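Local coordinates for glycosylation Associate Protein 2 (Streptococcus agalactiae serotype V, PDB 6OYC) that probably takes part, as a component of the Gap123 complex, in glycosylation and accessory Sec secretion of a streptococcal surface adhesin, at residues D328-S340 with G412-Q424. Numbering follows the deposited sequence.
Sequences DPRLQGGAFYIGS and GFATSLDIQLLNQ
L422 overlaps the loop 328-340 through its CD1 methyl, which lies 3.9 Å from A335 CB, touches L331 CD1 and also sits over one face of the R330 guanidinium. One turn earlier on helix 416-424, I419 reaches the F336 ring: its extended chain (chi2 176°) carries CD1 to 3.5 Å from F336 CD1, with the two side chains crossing at about a right angle. F336 and F413 meet edge to edge, near each other's ring planes, F336 CE1 lying 4.0 Å from F413 CE2. The surface touched by the helix belongs to the loop between strand 323-327 of the mixed sheet and helix 341-358 in an alpha/beta-hydrolase-like domain, and F336 also packs on M372 and L398. R330 holds this loop in shape: NE and NH2 grip the D328 carboxylate side-on, while NH1 and NH2 converge on I338 O, each at 2.8 Å, all nearly within the guanidinium plane. D328 OD2 takes two further backbone donors, A335 N and Y337 N, from the type I' turn A335-I338. No direct hydrogen bond joins the segments; water bridges them instead. One water donates to Q332 OE1 and accepts from T415 N (2.9 Å), and a second links T415 OG1 (2.7 Å) to G333 N and G334 O.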
ATOM      1  N   ASP B 328      -2.795  -1.106   5.351  1.00 34.06           N
ATOM      2  CA  ASP B 328      -2.564  -0.236   6.506  1.00 35.71           C
ATOM      3  C   ASP B 328      -1.254  -0.664   7.152  1.00 33.60           C
ATOM      4  O   ASP B 328      -1.204  -1.727   7.806  1.00 35.62           O
ATOM      5  CB  ASP B 328      -3.736  -0.327   7.481  1.00 32.69           C
ATOM      6  CG  ASP B 328      -3.502   0.427   8.766  1.00 37.28           C
ATOM      7  OD1 ASP B 328      -2.455   1.099   8.895  1.00 36.63           O
ATOM      8  OD2 ASP B 328      -4.384   0.349   9.661  1.00 35.78           O
ATOM      9  N   PRO B 329      -0.174   0.091   6.978  1.00 33.09           N
ATOM     10  CA  PRO B 329       1.142  -0.359   7.453  1.00 33.31           C
ATOM     11  C   PRO B 329       1.486   0.040   8.881  1.00 30.37           C
ATOM     12  O   PRO B 329       2.645  -0.119   9.265  1.00 32.51           O
ATOM     13  CB  PRO B 329       2.090   0.345   6.470  1.00 32.71           C
ATOM     14  CG  PRO B 329       1.411   1.693   6.256  1.00 33.00           C
ATOM     15  CD  PRO B 329      -0.089   1.361   6.226  1.00 33.82           C
ATOM     16  N   ARG B 330       0.549   0.563   9.663  1.00 30.21           N
ATOM     17  CA  ARG B 330       0.874   1.106  10.975  1.00 32.00           C
ATOM     18  C   ARG B 330       1.071  -0.004  12.008  1.00 33.84           C
ATOM     19  O   ARG B 330       0.678  -1.158  11.806  1.00 35.68           O
ATOM     20  CB  ARG B 330      -0.222   2.074  11.435  1.00 33.16           C
ATOM     21  CG  ARG B 330      -0.383   3.293  10.512  1.00 34.62           C
ATOM     22  CD  ARG B 330      -1.656   4.082  10.815  1.00 33.93           C
ATOM     23  NE  ARG B 330      -2.851   3.256  10.639  1.00 35.96           N
ATOM     24  CZ  ARG B 330      -4.047   3.533  11.155  1.00 36.67           C
ATOM     25  NH1 ARG B 330      -4.230   4.630  11.879  1.00 33.65           N
ATOM     26  NH2 ARG B 330      -5.067   2.712  10.943  1.00 35.39           N
ATOM     27  N   LEU B 331       1.713   0.362  13.116  1.00 33.45           N
ATOM     28  CA  LEU B 331       1.854  -0.484  14.314  1.00 33.02           C
ATOM     29  C   LEU B 331       2.624  -1.754  13.941  1.00 36.04           C
ATOM     30  O   LEU B 331       3.632  -1.672  13.224  1.00 33.04           O
ATOM     31  CB  LEU B 331       0.504  -0.732  14.914  1.00 35.14           C
ATOM     32  CG  LEU B 331      -0.201   0.472  15.520  1.00 37.82           C
ATOM     33  CD1 LEU B 331      -1.318   0.007  16.452  1.00 38.36           C
ATOM     34  CD2 LEU B 331       0.785   1.375  16.250  1.00 38.03           C
ATOM     35  N   GLN B 332       2.186  -2.932  14.407  1.00 36.40           N
ATOM     36  CA  GLN B 332       2.849  -4.180  14.031  1.00 36.29           C
ATOM     37  C   GLN B 332       2.473  -4.619  12.614  1.00 36.39           C
ATOM     38  O   GLN B 332       3.346  -4.823  11.765  1.00 33.75           O
ATOM     39  CB  GLN B 332       2.521  -5.300  15.029  1.00 36.94           C
ATOM     40  CG  GLN B 332       3.423  -6.531  14.815  1.00 43.10           C
ATOM     41  CD  GLN B 332       2.958  -7.785  15.564  1.00 53.46           C
ATOM     42  OE1 GLN B 332       2.000  -7.755  16.337  1.00 53.61           O
ATOM     43  NE2 GLN B 332       3.651  -8.894  15.336  1.00 58.45           N
ATOM     44  N   GLY B 333       1.182  -4.807  12.351  1.00 37.65           N
ATOM     45  CA  GLY B 333       0.772  -5.313  11.055  1.00 35.69           C
ATOM     46  C   GLY B 333      -0.518  -4.693  10.546  1.00 37.82           C
ATOM     47  O   GLY B 333      -1.234  -5.303   9.746  1.00 37.24           O
ATOM     48  N   GLY B 334      -0.818  -3.488  11.009  1.00 35.31           N
ATOM     49  CA  GLY B 334      -2.031  -2.792  10.618  1.00 33.57           C
ATOM     50  C   GLY B 334      -2.791  -2.369  11.858  1.00 36.39           C
ATOM     51  O   GLY B 334      -2.638  -2.945  12.938  1.00 39.31           O
ATOM     52  N   ALA B 335      -3.617  -1.328  11.708  1.00 34.81           N
ATOM     53  CA  ALA B 335      -4.430  -0.829  12.806  1.00 34.30           C
ATOM     54  C   ALA B 335      -5.886  -0.652  12.369  1.00 37.61           C
ATOM     55  O   ALA B 335      -6.577   0.282  12.804  1.00 35.49           O
ATOM     56  CB  ALA B 335      -3.854   0.474  13.367  1.00 31.70           C
ATOM     57  N   PHE B 336      -6.362  -1.534  11.486  1.00 38.22           N
ATOM     58  CA  PHE B 336      -7.790  -1.677  11.215  1.00 38.76           C
ATOM     59  C   PHE B 336      -8.393  -0.423  10.567  1.00 41.15           C
ATOM     60  O   PHE B 336      -9.571  -0.117  10.762  1.00 44.90           O
ATOM     61  CB  PHE B 336      -8.541  -2.046  12.504  1.00 42.23           C
ATOM     62  CG  PHE B 336      -8.330  -3.479  12.928  1.00 41.69           C
ATOM     63  CD1 PHE B 336      -7.106  -3.903  13.393  1.00 40.65           C
ATOM     64  CD2 PHE B 336      -9.350  -4.410  12.813  1.00 42.74           C
ATOM     65  CE1 PHE B 336      -6.902  -5.232  13.746  1.00 42.33           C
ATOM     66  CE2 PHE B 336      -9.159  -5.728  13.171  1.00 42.15           C
ATOM     67  CZ  PHE B 336      -7.930  -6.140  13.641  1.00 42.47           C
ATOM     68  N   TYR B 337      -7.594   0.314   9.793  1.00 36.75           N
ATOM     69  CA  TYR B 337      -8.054   1.417   8.942  1.00 37.78           C
ATOM     70  C   TYR B 337      -8.771   2.515   9.713  1.00 35.97           C
ATOM     71  O   TYR B 337      -9.496   3.317   9.119  1.00 39.84           O
ATOM     72  CB  TYR B 337      -8.933   0.894   7.794  1.00 33.21           C
ATOM     73  CG  TYR B 337      -8.205  -0.169   7.021  1.00 35.61           C
ATOM     74  CD1 TYR B 337      -7.338   0.166   5.991  1.00 34.99           C
ATOM     75  CD2 TYR B 337      -8.311  -1.516   7.374  1.00 35.46           C
ATOM     76  CE1 TYR B 337      -6.628  -0.820   5.293  1.00 34.60           C
ATOM     77  CE2 TYR B 337      -7.619  -2.498   6.672  1.00 35.21           C
ATOM     78  CZ  TYR B 337      -6.777  -2.146   5.643  1.00 31.33           C
ATOM     79  OH  TYR B 337      -6.074  -3.125   4.958  1.00 35.07           O
ATOM     80  N   ILE B 338      -8.564   2.605  11.022  1.00 38.95           N
ATOM     81  CA  ILE B 338      -9.162   3.684  11.795  1.00 41.14           C
ATOM     82  C   ILE B 338      -8.062   4.555  12.380  1.00 40.09           C
ATOM     83  O   ILE B 338      -6.899   4.158  12.482  1.00 40.91           O
ATOM     84  CB  ILE B 338     -10.105   3.167  12.898  1.00 44.32           C
ATOM     85  CG1 ILE B 338      -9.401   2.150  13.781  1.00 41.86           C
ATOM     86  CG2 ILE B 338     -11.353   2.533  12.267  1.00 44.07           C
ATOM     87  CD1 ILE B 338     -10.169   1.833  15.036  1.00 47.49           C
ATOM     88  N   GLY B 339      -8.447   5.766  12.749  1.00 40.36           N
ATOM     89  CA  GLY B 339      -7.508   6.737  13.264  1.00 41.96           C
ATOM     90  C   GLY B 339      -8.139   8.109  13.263  1.00 43.88           C
ATOM     91  O   GLY B 339      -9.321   8.236  13.584  1.00 48.18           O
ATOM     92  N   SER B 340      -7.377   9.131  12.885  1.00 44.81           N
ATOM     93  CA  SER B 340      -7.908  10.484  12.875  1.00 47.51           C
ATOM     94  C   SER B 340      -9.053  10.593  11.875  1.00 51.23           C
ATOM     95  O   SER B 340      -9.226   9.754  10.983  1.00 49.34           O
ATOM     96  CB  SER B 340      -6.812  11.501  12.547  1.00 42.49           C
ATOM     97  OG  SER B 340      -6.581  11.637  11.140  1.00 41.64           O
ATOM     98  N   GLY B 412      -2.843 -15.316  21.716  1.00 91.51           N
ATOM     99  CA  GLY B 412      -3.595 -14.079  21.662  1.00 81.51           C
ATOM    100  C   GLY B 412      -3.307 -13.269  20.412  1.00 73.65           C
ATOM    101  O   GLY B 412      -2.568 -13.674  19.515  1.00 73.48           O
ATOM    102  N   PHE B 413      -3.931 -12.102  20.359  1.00 68.54           N
ATOM    103  CA  PHE B 413      -3.675 -11.094  19.334  1.00 59.53           C
ATOM    104  C   PHE B 413      -3.254  -9.812  20.053  1.00 53.22           C
ATOM    105  O   PHE B 413      -4.012  -8.831  20.098  1.00 51.40           O
ATOM    106  CB  PHE B 413      -4.919 -10.885  18.455  1.00 56.28           C
ATOM    107  CG  PHE B 413      -4.670 -10.054  17.233  1.00 52.73           C
ATOM    108  CD1 PHE B 413      -3.777 -10.473  16.262  1.00 50.26           C
ATOM    109  CD2 PHE B 413      -5.339  -8.855  17.051  1.00 50.91           C
ATOM    110  CE1 PHE B 413      -3.548  -9.711  15.137  1.00 46.88           C
ATOM    111  CE2 PHE B 413      -5.117  -8.085  15.925  1.00 44.61           C
ATOM    112  CZ  PHE B 413      -4.221  -8.516  14.966  1.00 45.66           C
ATOM    113  N   ALA B 414      -2.035  -9.829  20.606  1.00 48.39           N
ATOM    114  CA  ALA B 414      -1.659  -8.853  21.626  1.00 47.17           C
ATOM    115  C   ALA B 414      -1.634  -7.421  21.087  1.00 46.66           C
ATOM    116  O   ALA B 414      -1.956  -6.476  21.820  1.00 45.20           O
ATOM    117  CB  ALA B 414      -0.312  -9.242  22.227  1.00 45.28           C
ATOM    118  N   THR B 415      -1.285  -7.237  19.805  1.00 43.70           N
ATOM    119  CA  THR B 415      -1.249  -5.906  19.188  1.00 40.96           C
ATOM    120  C   THR B 415      -2.571  -5.144  19.297  1.00 41.67           C
ATOM    121  O   THR B 415      -2.610  -3.934  19.049  1.00 40.93           O
ATOM    122  CB  THR B 415      -0.863  -6.003  17.708  1.00 44.84           C
ATOM    123  OG1 THR B 415      -0.776  -4.687  17.132  1.00 37.78           O
ATOM    124  CG2 THR B 415      -1.910  -6.818  16.933  1.00 44.64           C
ATOM    125  N   SER B 416      -3.666  -5.829  19.639  1.00 42.81           N
ATOM    126  CA  SER B 416      -4.938  -5.131  19.794  1.00 41.09           C
ATOM    127  C   SER B 416      -4.870  -4.115  20.924  1.00 43.22           C
ATOM    128  O   SER B 416      -5.582  -3.101  20.898  1.00 42.88           O
ATOM    129  CB  SER B 416      -6.076  -6.127  20.044  1.00 47.78           C
ATOM    130  OG  SER B 416      -5.899  -6.869  21.245  1.00 46.17           O
ATOM    131  N   LEU B 417      -4.019  -4.368  21.922  1.00 43.54           N
ATOM    132  CA  LEU B 417      -3.830  -3.397  22.996  1.00 42.76           C
ATOM    133  C   LEU B 417      -3.242  -2.103  22.457  1.00 43.32           C
ATOM    134  O   LEU B 417      -3.668  -1.006  22.840  1.00 44.76           O
ATOM    135  CB  LEU B 417      -2.932  -3.989  24.085  1.00 45.18           C
ATOM    136  CG  LEU B 417      -3.397  -5.332  24.660  1.00 46.68           C
ATOM    137  CD1 LEU B 417      -2.610  -5.718  25.898  1.00 44.24           C
ATOM    138  CD2 LEU B 417      -4.891  -5.285  24.971  1.00 44.75           C
ATOM    139  N   ASP B 418      -2.271  -2.208  21.551  1.00 44.18           N
ATOM    140  CA  ASP B 418      -1.731  -1.007  20.921  1.00 42.93           C
ATOM    141  C   ASP B 418      -2.768  -0.328  20.043  1.00 41.04           C
ATOM    142  O   ASP B 418      -2.810   0.906  19.972  1.00 42.27           O
ATOM    143  CB  ASP B 418      -0.490  -1.366  20.116  1.00 39.12           C
ATOM    144  CG  ASP B 418       0.637  -1.865  21.002  1.00 47.23           C
ATOM    145  OD1 ASP B 418       0.936  -1.201  22.033  1.00 45.36           O
ATOM    146  OD2 ASP B 418       1.208  -2.931  20.676  1.00 48.00           O
ATOM    147  N   ILE B 419      -3.635  -1.108  19.401  1.00 42.70           N
ATOM    148  CA  ILE B 419      -4.698  -0.515  18.600  1.00 41.90           C
ATOM    149  C   ILE B 419      -5.676   0.256  19.483  1.00 44.78           C
ATOM    150  O   ILE B 419      -6.136   1.342  19.111  1.00 45.39           O
ATOM    151  CB  ILE B 419      -5.392  -1.603  17.770  1.00 41.51           C
ATOM    152  CG1 ILE B 419      -4.354  -2.281  16.868  1.00 41.49           C
ATOM    153  CG2 ILE B 419      -6.514  -1.002  16.944  1.00 41.90           C
ATOM    154  CD1 ILE B 419      -4.894  -3.451  16.047  1.00 40.28           C
ATOM    155  N   GLN B 420      -5.999  -0.274  20.672  1.00 41.94           N
ATOM    156  CA  GLN B 420      -6.846   0.490  21.586  1.00 45.55           C
ATOM    157  C   GLN B 420      -6.130   1.734  22.093  1.00 48.03           C
ATOM    158  O   GLN B 420      -6.746   2.803  22.224  1.00 46.87           O
ATOM    159  CB  GLN B 420      -7.304  -0.360  22.777  1.00 44.90           C
ATOM    160  CG  GLN B 420      -8.245   0.437  23.702  1.00 44.83           C
ATOM    161  CD  GLN B 420      -9.025  -0.420  24.683  1.00 49.62           C
ATOM    162  OE1 GLN B 420      -9.511  -1.505  24.343  1.00 47.86           O
ATOM    163  NE2 GLN B 420      -9.145   0.066  25.920  1.00 51.41           N
ATOM    164  N   LEU B 421      -4.837   1.610  22.412  1.00 43.04           N
ATOM    165  CA  LEU B 421      -4.053   2.794  22.747  1.00 48.24           C
ATOM    166  C   LEU B 421      -4.113   3.824  21.633  1.00 45.81           C
ATOM    167  O   LEU B 421      -4.373   5.008  21.879  1.00 43.84           O
ATOM    168  CB  LEU B 421      -2.603   2.417  23.025  1.00 47.29           C
ATOM    169  CG  LEU B 421      -2.314   2.015  24.465  1.00 50.23           C
ATOM    170  CD1 LEU B 421      -0.829   1.713  24.624  1.00 49.31           C
ATOM    171  CD2 LEU B 421      -2.788   3.107  25.428  1.00 49.10           C
ATOM    172  N   LEU B 422      -3.873   3.393  20.393  1.00 44.41           N
ATOM    173  CA  LEU B 422      -3.927   4.340  19.288  1.00 45.44           C
ATOM    174  C   LEU B 422      -5.231   5.131  19.318  1.00 46.96           C
ATOM    175  O   LEU B 422      -5.224   6.350  19.118  1.00 49.52           O
ATOM    176  CB  LEU B 422      -3.754   3.606  17.953  1.00 42.35           C
ATOM    177  CG  LEU B 422      -3.519   4.393  16.654  1.00 45.61           C
ATOM    178  CD1 LEU B 422      -2.888   3.510  15.567  1.00 42.25           C
ATOM    179  CD2 LEU B 422      -4.797   5.003  16.114  1.00 46.19           C
ATOM    180  N   ASN B 423      -6.354   4.466  19.602  1.00 47.39           N
ATOM    181  CA  ASN B 423      -7.666   5.081  19.411  1.00 48.83           C
ATOM    182  C   ASN B 423      -8.280   5.633  20.686  1.00 50.72           C
ATOM    183  O   ASN B 423      -9.033   6.611  20.618  1.00 44.78           O
ATOM    184  CB  ASN B 423      -8.642   4.082  18.788  1.00 47.03           C
ATOM    185  CG  ASN B 423      -8.441   3.932  17.282  1.00 59.85           C
ATOM    186  OD1 ASN B 423      -7.792   2.979  16.830  1.00 60.20           O
ATOM    187  ND2 ASN B 423      -8.999   4.871  16.493  1.00 57.56           N
ATOM    188  N   GLN B 424      -7.984   5.034  21.839  1.00 47.51           N
ATOM    189  CA  GLN B 424      -8.536   5.478  23.109  1.00 51.53           C
ATOM    190  C   GLN B 424      -7.518   6.130  24.027  1.00 53.61           C
ATOM    191  O   GLN B 424      -7.896   6.963  24.850  1.00 52.71           O
ATOM    192  CB  GLN B 424      -9.179   4.300  23.854  1.00 54.27           C
ATOM    193  CG  GLN B 424     -10.344   3.674  23.114  1.00 51.41           C
ATOM    194  CD  GLN B 424     -11.394   4.696  22.737  1.00 58.11           C
ATOM    195  OE1 GLN B 424     -11.717   5.602  23.521  1.00 54.46           O
ATOM    196  NE2 GLN B 424     -11.940   4.559  21.526  1.00 58.20           N
TER
HETATM  197  O   HOH W   1       0.079  -9.153  18.149  1.00 46.72           O
HETATM  198  O   HOH W   2      -0.571  -4.058  14.483  1.00 35.38           O